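Alpha-catenin-like protein hmp-1 (Caenorhabditis elegans, PDB 5H5M) binds beta-catenin and actin filaments within the cadherin-catenin complex of adherens junctions, supporting cell migration during body enclosure and cell shape changes during body elongation. Local coordinates at residues 229-232 with 233-236; 123-126 with 127-131; 315-319 with 320-324. All blocks are in the same frame, centred on the assembly; numbering follows the deposited sequence.

Contact 1: 229-232 with 233-236; sequences TALD and NITT
Thr235 turns OG1 beside its own backbone N (chi1 -61°), which lays the hydroxyl against the carbonyl of Leu231 four residues back; Thr235 OG1 donates to Leu231 O over 2.7 Å. Ile234 places CG1 between its backbone N and carbonyl carbon (chi1 65°), and the branch reaches back until Ile234 CD1 lies 4.1 Å from Leu231 CD2. These two side chains also pack on Ile179 of helix 173-202. Leu231 O is gripped twice. Ile234 N approaches Leu231 O at 3.2 Å from well above the carbonyl plane, while the Thr235 hydroxyl comes from the opposite face, tilted 33° from the plane. Thr235 N lies at a poor angle to this oxygen and bonds weakly to Asp232 O; the hydroxyl of the same residue supplies the four-residue link to Leu231 O. An alanine in place of Thr235 lacks that donor, and Leu231 O would probably be left to the off-plane bond from Ile234 N, with the turn freer to unwind. The carboxylate of Asp232 forms a salt bridge with Arg289. With this shift to three-residue backbone bonds helix 207-233 ends, and Thr236 follows as N-cap of helix 237-260 in this vinculin-family domain.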
ATOM      1  N   THR A 229      -7.767   6.178   7.791  1.00 25.23           N
ATOM      2  CA  THR A 229      -8.323   7.373   7.180  1.00 24.08           C
ATOM      3  C   THR A 229      -7.221   8.387   6.882  1.00 30.22           C
ATOM      4  O   THR A 229      -7.160   8.949   5.788  1.00 35.89           O
ATOM      5  CB  THR A 229      -9.377   8.030   8.081  1.00 23.00           C
ATOM      6  OG1 THR A 229     -10.438   7.102   8.323  1.00 38.58           O
ATOM      7  CG2 THR A 229      -9.952   9.265   7.402  1.00 25.31           C
ATOM      8  N   ALA A 230      -6.348   8.611   7.858  1.00 18.23           N
ATOM      9  CA  ALA A 230      -5.271   9.583   7.699  1.00 29.39           C
ATOM     10  C   ALA A 230      -4.334   9.204   6.549  1.00 23.67           C
ATOM     11  O   ALA A 230      -3.921  10.067   5.773  1.00 25.27           O
ATOM     12  CB  ALA A 230      -4.498   9.725   8.995  1.00 20.36           C
ATOM     13  N   LEU A 231      -4.021   7.914   6.432  1.00 25.70           N
ATOM     14  CA  LEU A 231      -3.155   7.414   5.362  1.00 29.68           C
ATOM     15  C   LEU A 231      -3.767   7.560   3.970  1.00 28.02           C
ATOM     16  O   LEU A 231      -3.063   7.874   3.009  1.00 29.40           O
ATOM     17  CB  LEU A 231      -2.795   5.946   5.604  1.00 20.41           C
ATOM     18  CG  LEU A 231      -1.695   5.697   6.635  1.00 19.56           C
ATOM     19  CD1 LEU A 231      -1.496   4.213   6.835  1.00 21.80           C
ATOM     20  CD2 LEU A 231      -0.395   6.357   6.206  1.00 18.59           C
ATOM     21  N   ASP A 232      -5.071   7.322   3.858  1.00 23.92           N
ATOM     22  CA  ASP A 232      -5.765   7.506   2.584  1.00 23.62           C
ATOM     23  C   ASP A 232      -5.711   8.972   2.153  1.00 21.22           C
ATOM     24  O   ASP A 232      -5.746   9.279   0.965  1.00 25.97           O
ATOM     25  CB  ASP A 232      -7.223   7.036   2.676  1.00 26.98           C
ATOM     26  CG  ASP A 232      -7.346   5.528   2.852  1.00 39.42           C
ATOM     27  OD1 ASP A 232      -6.403   4.802   2.471  1.00 39.69           O
ATOM     28  OD2 ASP A 232      -8.391   5.067   3.366  1.00 37.22           O
ATOM     29  N   ASN A 233      -5.615   9.868   3.130  1.00 20.99           N
ATOM     30  CA  ASN A 233      -5.583  11.302   2.860  1.00 25.14           C
ATOM     31  C   ASN A 233      -4.230  11.813   2.363  1.00 26.71           C
ATOM     32  O   ASN A 233      -4.153  12.902   1.800  1.00 31.33           O
ATOM     33  CB  ASN A 233      -5.991  12.080   4.111  1.00 20.57           C
ATOM     34  CG  ASN A 233      -7.472  12.383   4.143  1.00 27.94           C
ATOM     35  OD1 ASN A 233      -8.206  11.878   4.992  1.00 34.52           O
ATOM     36  ND2 ASN A 233      -7.923  13.213   3.209  1.00 29.98           N
ATOM     37  N   ILE A 234      -3.169  11.040   2.575  1.00 24.86           N
ATOM     38  CA  ILE A 234      -1.860  11.404   2.040  1.00 25.51           C
ATOM     39  C   ILE A 234      -1.486  10.458   0.900  1.00 26.13           C
ATOM     40  O   ILE A 234      -0.319  10.338   0.526  1.00 34.82           O
ATOM     41  CB  ILE A 234      -0.756  11.382   3.123  1.00 28.69           C
ATOM     42  CG1 ILE A 234      -0.537   9.967   3.661  1.00 23.73           C
ATOM     43  CG2 ILE A 234      -1.093  12.340   4.259  1.00 16.97           C
ATOM     44  CD1 ILE A 234       0.785   9.807   4.394  1.00 24.65           C
ATOM     45  N   THR A 235      -2.500   9.795   0.353  1.00 25.57           N
ATOM     46  CA  THR A 235      -2.325   8.854  -0.745  1.00 25.58           C
ATOM     47  C   THR A 235      -3.186   9.275  -1.933  1.00 27.03           C
ATOM     48  O   THR A 235      -4.381   9.537  -1.782  1.00 26.84           O
ATOM     49  CB  THR A 235      -2.697   7.409  -0.320  1.00 31.18           C
ATOM     50  OG1 THR A 235      -1.844   6.984   0.752  1.00 25.73           O
ATOM     51  CG2 THR A 235      -2.560   6.444  -1.491  1.00 24.14           C
ATOM     52  N   THR A 236      -2.580   9.350  -3.113  1.00 26.27           N
ATOM     53  CA  THR A 236      -3.336   9.693  -4.308  1.00 24.61           C
ATOM     54  C   THR A 236      -4.142   8.479  -4.750  1.00 24.38           C
ATOM     55  O   THR A 236      -3.623   7.363  -4.805  1.00 34.99           O
ATOM     56  CB  THR A 236      -2.428  10.162  -5.457  1.00 31.75           C
ATOM     57  OG1 THR A 236      -1.664   9.057  -5.944  1.00 51.06           O
ATOM     58  CG2 THR A 236      -1.483  11.257  -4.980  1.00 25.96           C
TER

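Contact 2: 123-126 with 127-131; sequences FLDT and RTPLI
Asp125 and Thr128 meet at the entrance to helix 128-137, where the aspartate side chain takes up amide groups of the first turn. From CB, the chain runs with CG anti to the backbone N (chi1 -170°), which carries the carboxylate forward along the chain and over the start of the helix. The two oxygens then divide the work. Asp125 OD1 accepts from Thr128 N at 3.2 Å in a nearly straight bond (169° at the hydrogen), although the donor stands above the carboxylate plane. A weak bond from Arg127 N also ends on Asp125 OD1, at 3.4 Å. On the other branch, Asp125 OD2 receives the hydroxyl hydrogen of Thr128 through its syn lone pair, with Thr128 OG1 only 2.7 Å away. Backbone and side chain of one threonine therefore hold both carboxylate oxygens and should limit rotation of the group. This is N-terminal capping by an aspartate, and the negative charge would probably be favoured beside the amide end of the helix. Pro129 suits this first turn, since its nitrogen has no hydrogen to offer; Pro129 CD rests 3.6 Å from Asp125 O. Helical bonding follows, with Ile131 N donating to Arg127 O at 3.2 Å. Arg127 sends an extended side chain away from the cap to a cation-pi contact with Phe221. The turn joins helix 92-122 to helix 128-137, with Thr126 set on Val224 and Leu130 on Trp220 of helix 207-233, while Pro129 touches His155 and Leu130 touches Phe152 on helix 142-166.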
ATOM      1  N   PHE A 123      -2.916  -3.054   5.086  1.00 19.46           N
ATOM      2  CA  PHE A 123      -4.245  -2.608   5.494  1.00 18.83           C
ATOM      3  C   PHE A 123      -5.380  -3.294   4.737  1.00 20.83           C
ATOM      4  O   PHE A 123      -6.524  -2.842   4.792  1.00 22.90           O
ATOM      5  CB  PHE A 123      -4.355  -1.086   5.338  1.00 17.78           C
ATOM      6  CG  PHE A 123      -3.491  -0.323   6.303  1.00 21.39           C
ATOM      7  CD1 PHE A 123      -2.142  -0.121   6.038  1.00 21.16           C
ATOM      8  CD2 PHE A 123      -4.018   0.171   7.488  1.00 17.07           C
ATOM      9  CE1 PHE A 123      -1.336   0.565   6.934  1.00 18.16           C
ATOM     10  CE2 PHE A 123      -3.218   0.860   8.388  1.00 23.44           C
ATOM     11  CZ  PHE A 123      -1.874   1.056   8.112  1.00 19.74           C
ATOM     12  N   LEU A 124      -5.076  -4.389   4.047  1.00 22.32           N
ATOM     13  CA  LEU A 124      -6.117  -5.115   3.320  1.00 24.72           C
ATOM     14  C   LEU A 124      -7.068  -5.837   4.274  1.00 25.68           C
ATOM     15  O   LEU A 124      -8.184  -6.178   3.894  1.00 27.72           O
ATOM     16  CB  LEU A 124      -5.504  -6.107   2.318  1.00 26.55           C
ATOM     17  CG  LEU A 124      -4.793  -7.408   2.712  1.00 33.96           C
ATOM     18  CD1 LEU A 124      -5.770  -8.540   3.003  1.00 29.83           C
ATOM     19  CD2 LEU A 124      -3.844  -7.825   1.594  1.00 34.82           C
ATOM     20  N   ASP A 125      -6.628  -6.071   5.506  1.00 24.48           N
ATOM     21  CA  ASP A 125      -7.471  -6.735   6.496  1.00 31.39           C
ATOM     22  C   ASP A 125      -7.031  -6.394   7.912  1.00 28.46           C
ATOM     23  O   ASP A 125      -6.217  -7.099   8.508  1.00 38.14           O
ATOM     24  CB  ASP A 125      -7.452  -8.252   6.286  1.00 42.62           C
ATOM     25  CG  ASP A 125      -8.485  -8.975   7.134  1.00 58.44           C
ATOM     26  OD1 ASP A 125      -9.225  -8.307   7.888  1.00 54.31           O
ATOM     27  OD2 ASP A 125      -8.569 -10.217   7.030  1.00 70.69           O
ATOM     28  N   THR A 126      -7.585  -5.314   8.453  1.00 29.50           N
ATOM     29  CA  THR A 126      -7.196  -4.834   9.774  1.00 29.44           C
ATOM     30  C   THR A 126      -8.127  -5.331  10.882  1.00 28.61           C
ATOM     31  O   THR A 126      -7.928  -5.012  12.054  1.00 29.60           O
ATOM     32  CB  THR A 126      -7.158  -3.296   9.816  1.00 25.15           C
ATOM     33  OG1 THR A 126      -8.438  -2.779   9.431  1.00 27.09           O
ATOM     34  CG2 THR A 126      -6.093  -2.762   8.875  1.00 25.12           C
ATOM     35  N   ARG A 127      -9.138  -6.110  10.515  1.00 24.20           N
ATOM     36  CA  ARG A 127     -10.094  -6.599  11.505  1.00 46.66           C
ATOM     37  C   ARG A 127      -9.817  -8.033  11.954  1.00 37.40           C
ATOM     38  O   ARG A 127      -9.779  -8.310  13.154  1.00 32.82           O
ATOM     39  CB  ARG A 127     -11.528  -6.497  10.967  1.00 48.95           C
ATOM     40  CG  ARG A 127     -12.482  -5.838  11.956  1.00 58.48           C
ATOM     41  CD  ARG A 127     -13.954  -5.995  11.586  1.00 67.45           C
ATOM     42  NE  ARG A 127     -14.820  -5.876  12.762  1.00 76.03           N
ATOM     43  CZ  ARG A 127     -15.113  -4.731  13.376  1.00 78.16           C
ATOM     44  NH1 ARG A 127     -14.621  -3.581  12.933  1.00 64.27           N
ATOM     45  NH2 ARG A 127     -15.910  -4.736  14.439  1.00 83.74           N
ATOM     46  N   THR A 128      -9.608  -8.930  10.995  1.00 27.90           N
ATOM     47  CA  THR A 128      -9.512 -10.364  11.277  1.00 29.64           C
ATOM     48  C   THR A 128      -8.472 -10.792  12.327  1.00 28.48           C
ATOM     49  O   THR A 128      -8.789 -11.622  13.180  1.00 37.43           O
ATOM     50  CB  THR A 128      -9.234 -11.157   9.975  1.00 36.61           C
ATOM     51  OG1 THR A 128     -10.237 -10.848   9.000  1.00 42.02           O
ATOM     52  CG2 THR A 128      -9.248 -12.654  10.239  1.00 33.78           C
ATOM     53  N   PRO A 129      -7.240 -10.244  12.281  1.00 33.56           N
ATOM     54  CA  PRO A 129      -6.261 -10.725  13.267  1.00 27.82           C
ATOM     55  C   PRO A 129      -6.700 -10.560  14.725  1.00 35.73           C
ATOM     56  O   PRO A 129      -6.451 -11.459  15.528  1.00 33.77           O
ATOM     57  CB  PRO A 129      -5.027  -9.865  12.984  1.00 30.04           C
ATOM     58  CG  PRO A 129      -5.155  -9.483  11.557  1.00 40.07           C
ATOM     59  CD  PRO A 129      -6.626  -9.304  11.321  1.00 35.39           C
ATOM     60  N   LEU A 130      -7.339  -9.440  15.056  1.00 38.23           N
ATOM     61  CA  LEU A 130      -7.806  -9.218  16.420  1.00 31.32           C
ATOM     62  C   LEU A 130      -9.048 -10.052  16.723  1.00 30.83           C
ATOM     63  O   LEU A 130      -9.200 -10.570  17.828  1.00 28.97           O
ATOM     64  CB  LEU A 130      -8.101  -7.737  16.661  1.00 26.61           C
ATOM     65  CG  LEU A 130      -8.547  -7.405  18.088  1.00 30.17           C
ATOM     66  CD1 LEU A 130      -7.558  -7.971  19.096  1.00 25.18           C
ATOM     67  CD2 LEU A 130      -8.713  -5.904  18.281  1.00 32.78           C
ATOM     68  N   ILE A 131      -9.931 -10.178  15.737  1.00 34.33           N
ATOM     69  CA  ILE A 131     -11.146 -10.968  15.894  1.00 30.90           C
ATOM     70  C   ILE A 131     -10.818 -12.431  16.172  1.00 35.92           C
ATOM     71  O   ILE A 131     -11.396 -13.044  17.068  1.00 40.69           O
ATOM     72  CB  ILE A 131     -12.046 -10.866  14.648  1.00 41.55           C
ATOM     73  CG1 ILE A 131     -12.559  -9.437  14.488  1.00 40.51           C
ATOM     74  CG2 ILE A 131     -13.214 -11.836  14.744  1.00 35.81           C
ATOM     75  CD1 ILE A 131     -13.274  -8.911  15.714  1.00 42.51           C
TER

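Contact 3: 315-319 with 320-324; sequences RILKT and QRVDQ
Ile316 lays its CG2 methyl over one face of the Arg321 guanidinium, above the centre of the group, with Ile316 CG2 3.8 Å from Arg321 CZ. The overlap accompanies a pi-type turn in helix 305-339, one of the long helices of this helical-bundle domain. Ile316 and Arg321, five residues apart, run alongside each other and point the same way. The bend at chi2 (-63°) folds Arg321 back beside Ile316; the guanidinium then presents a face to the methyl. Gln320 instead stays extended beyond CG and crosses Ile316 at a slant, Gln320 OE1 lying 3.9 Å from Ile316 CG2.

The backbone follows the widened spacing. Arg321 N donates to Ile316 O at 2.9 Å, straight (170° at the hydrogen) and in the carbonyl plane, whereas the four-residue bond from Gln320 N to that oxygen is weak. One residue on, Val322 N reaches Leu317 O at 2.9 Å, nearly along the C=O axis. The axes of the short segments 315-319 and 320-324 differ by 28° in direction.

On the buried side, Leu317 CD1 lies 4.2 Å from Val322 CG2 and also rests against the CB of Arg321. Leu317 continues into the bundle, touching Cys291 of helix 276-300 and Ala365 and Ile369 of helix 345-374. Val322 packs on Arg284 of helix 276-300.

Thr319, within the wider turn, sets its hydroxyl between its own backbone N and carbonyl carbon, against the preceding turn. Arg315 O accepts both Thr319 N at 2.9 Å and Thr319 OG1 at 2.6 Å, the two donors arriving from opposite faces of its carbonyl plane.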
ATOM      1  N   ARG A 315     -20.572  -0.523  -6.243  1.00 23.57           N
ATOM      2  CA  ARG A 315     -21.608  -1.371  -5.665  1.00 26.93           C
ATOM      3  C   ARG A 315     -21.623  -2.763  -6.300  1.00 30.58           C
ATOM      4  O   ARG A 315     -21.951  -3.751  -5.642  1.00 35.41           O
ATOM      5  CB  ARG A 315     -22.979  -0.705  -5.817  1.00 27.57           C
ATOM      6  CG  ARG A 315     -24.117  -1.490  -5.192  1.00 35.59           C
ATOM      7  CD  ARG A 315     -25.428  -0.725  -5.248  1.00 42.76           C
ATOM      8  NE  ARG A 315     -26.520  -1.496  -4.662  1.00 57.18           N
ATOM      9  CZ  ARG A 315     -26.802  -1.522  -3.363  1.00 61.79           C
ATOM     10  NH1 ARG A 315     -26.071  -0.817  -2.508  1.00 62.50           N
ATOM     11  NH2 ARG A 315     -27.814  -2.255  -2.918  1.00 61.18           N
ATOM     12  N   ILE A 316     -21.263  -2.834  -7.578  1.00 25.71           N
ATOM     13  CA  ILE A 316     -21.200  -4.104  -8.290  1.00 26.27           C
ATOM     14  C   ILE A 316     -20.088  -4.988  -7.732  1.00 27.66           C
ATOM     15  O   ILE A 316     -20.290  -6.177  -7.476  1.00 33.05           O
ATOM     16  CB  ILE A 316     -20.978  -3.885  -9.799  1.00 34.93           C
ATOM     17  CG1 ILE A 316     -22.204  -3.210 -10.418  1.00 36.25           C
ATOM     18  CG2 ILE A 316     -20.684  -5.207 -10.501  1.00 27.62           C
ATOM     19  CD1 ILE A 316     -22.102  -3.010 -11.913  1.00 35.88           C
ATOM     20  N   LEU A 317     -18.912  -4.399  -7.542  1.00 24.05           N
ATOM     21  CA  LEU A 317     -17.793  -5.104  -6.932  1.00 21.47           C
ATOM     22  C   LEU A 317     -18.149  -5.574  -5.526  1.00 27.00           C
ATOM     23  O   LEU A 317     -18.012  -6.753  -5.203  1.00 39.38           O
ATOM     24  CB  LEU A 317     -16.554  -4.210  -6.885  1.00 19.32           C
ATOM     25  CG  LEU A 317     -15.311  -4.828  -6.239  1.00 22.13           C
ATOM     26  CD1 LEU A 317     -14.871  -6.069  -7.003  1.00 18.58           C
ATOM     27  CD2 LEU A 317     -14.175  -3.810  -6.150  1.00 21.64           C
ATOM     28  N   LYS A 318     -18.624  -4.646  -4.702  1.00 25.35           N
ATOM     29  CA  LYS A 318     -18.867  -4.916  -3.290  1.00 27.22           C
ATOM     30  C   LYS A 318     -20.019  -5.883  -3.019  1.00 30.42           C
ATOM     31  O   LYS A 318     -19.876  -6.799  -2.211  1.00 37.42           O
ATOM     32  CB  LYS A 318     -19.128  -3.606  -2.542  1.00 26.58           C
ATOM     33  CG  LYS A 318     -19.395  -3.801  -1.057  1.00 30.64           C
ATOM     34  CD  LYS A 318     -19.083  -2.548  -0.262  1.00 38.47           C
ATOM     35  CE  LYS A 318     -19.187  -2.808   1.234  1.00 36.40           C
ATOM     36  NZ  LYS A 318     -18.844  -1.595   2.027  1.00 56.34           N
ATOM     37  N   THR A 319     -21.155  -5.686  -3.682  1.00 32.44           N
ATOM     38  CA  THR A 319     -22.355  -6.454  -3.356  1.00 36.79           C
ATOM     39  C   THR A 319     -22.584  -7.664  -4.264  1.00 35.75           C
ATOM     40  O   THR A 319     -23.466  -8.480  -3.994  1.00 34.88           O
ATOM     41  CB  THR A 319     -23.623  -5.568  -3.407  1.00 40.89           C
ATOM     42  OG1 THR A 319     -23.944  -5.253  -4.768  1.00 52.40           O
ATOM     43  CG2 THR A 319     -23.410  -4.281  -2.625  1.00 30.03           C
ATOM     44  N   GLN A 320     -21.803  -7.783  -5.335  1.00 32.10           N
ATOM     45  CA  GLN A 320     -21.956  -8.916  -6.249  1.00 34.90           C
ATOM     46  C   GLN A 320     -20.657  -9.687  -6.482  1.00 34.35           C
ATOM     47  O   GLN A 320     -20.560 -10.866  -6.138  1.00 33.87           O
ATOM     48  CB  GLN A 320     -22.511  -8.455  -7.601  1.00 39.06           C
ATOM     49  CG  GLN A 320     -23.940  -7.938  -7.563  1.00 41.71           C
ATOM     50  CD  GLN A 320     -24.434  -7.510  -8.931  1.00 49.58           C
ATOM     51  OE1 GLN A 320     -23.704  -7.586  -9.917  1.00 59.96           O
ATOM     52  NE2 GLN A 320     -25.678  -7.054  -8.996  1.00 58.30           N
ATOM     53  N   ARG A 321     -19.667  -9.022  -7.073  1.00 25.76           N
ATOM     54  CA  ARG A 321     -18.447  -9.692  -7.521  1.00 30.63           C
ATOM     55  C   ARG A 321     -17.660 -10.333  -6.376  1.00 35.12           C
ATOM     56  O   ARG A 321     -17.163 -11.452  -6.512  1.00 38.14           O
ATOM     57  CB  ARG A 321     -17.551  -8.710  -8.280  1.00 28.37           C
ATOM     58  CG  ARG A 321     -18.204  -8.104  -9.520  1.00 35.43           C
ATOM     59  CD  ARG A 321     -18.528  -9.162 -10.562  1.00 32.49           C
ATOM     60  NE  ARG A 321     -19.241  -8.610 -11.710  1.00 36.07           N
ATOM     61  CZ  ARG A 321     -20.556  -8.716 -11.893  1.00 53.43           C
ATOM     62  NH1 ARG A 321     -21.303  -9.354 -11.003  1.00 55.32           N
ATOM     63  NH2 ARG A 321     -21.126  -8.185 -12.967  1.00 63.36           N
ATOM     64  N   VAL A 322     -17.555  -9.628  -5.254  1.00 26.50           N
ATOM     65  CA  VAL A 322     -16.812 -10.131  -4.102  1.00 26.94           C
ATOM     66  C   VAL A 322     -17.423 -11.424  -3.546  1.00 28.46           C
ATOM     67  O   VAL A 322     -16.708 -12.385  -3.262  1.00 33.39           O
ATOM     68  CB  VAL A 322     -16.731  -9.062  -2.988  1.00 34.36           C
ATOM     69  CG1 VAL A 322     -16.321  -9.682  -1.674  1.00 35.28           C
ATOM     70  CG2 VAL A 322     -15.749  -7.961  -3.381  1.00 24.48           C
ATOM     71  N   ASP A 323     -18.744 -11.451  -3.409  1.00 29.97           N
ATOM     72  CA  ASP A 323     -19.435 -12.641  -2.919  1.00 41.06           C
ATOM     73  C   ASP A 323     -19.331 -13.809  -3.897  1.00 41.05           C
ATOM     74  O   ASP A 323     -19.044 -14.938  -3.497  1.00 44.50           O
ATOM     75  CB  ASP A 323     -20.907 -12.331  -2.639  1.00 52.20           C
ATOM     76  CG  ASP A 323     -21.095 -11.469  -1.408  1.00 66.65           C
ATOM     77  OD1 ASP A 323     -20.229 -11.524  -0.509  1.00 65.00           O
ATOM     78  OD2 ASP A 323     -22.110 -10.743  -1.336  1.00 71.52           O
ATOM     79  N   GLN A 324     -19.570 -13.534  -5.174  1.00 34.05           N
ATOM     80  CA  GLN A 324     -19.480 -14.557  -6.212  1.00 32.24           C
ATOM     81  C   GLN A 324     -18.071 -15.141  -6.293  1.00 31.12           C
ATOM     82  O   GLN A 324     -17.900 -16.338  -6.517  1.00 36.02           O
ATOM     83  CB  GLN A 324     -19.885 -13.983  -7.573  1.00 30.59           C
ATOM     84  CG  GLN A 324     -21.332 -13.531  -7.657  1.00 47.13           C
ATOM     85  CD  GLN A 324     -21.630 -12.756  -8.929  1.00 63.28           C
ATOM     86  OE1 GLN A 324     -20.764 -12.599  -9.792  1.00 69.73           O
ATOM     87  NE2 GLN A 324     -22.860 -12.270  -9.051  1.00 60.68           N
TER

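All three contacts are local features of the M domain of hmp-1, a vinculin/alpha-catenin family member, here built of helical bundles; the binding functions belong to the whole protein. Contacts 1 and 2 have centres about 19 Å apart but touch directly, Leu231 CD1 packing 3.4 Å from Phe123 CZ. Contact 3 stands apart: its centre is about 24 Å from that of contact 1 and about 20 Å from that of contact 2, with nearest atoms about 12 Å and 10 Å away. Residues of all three meet helix 276-300, contact 2 through Phe123 on Arg289 and Leu124 on Ser282 and Arg286. Their relation is thus structural, through helix packing.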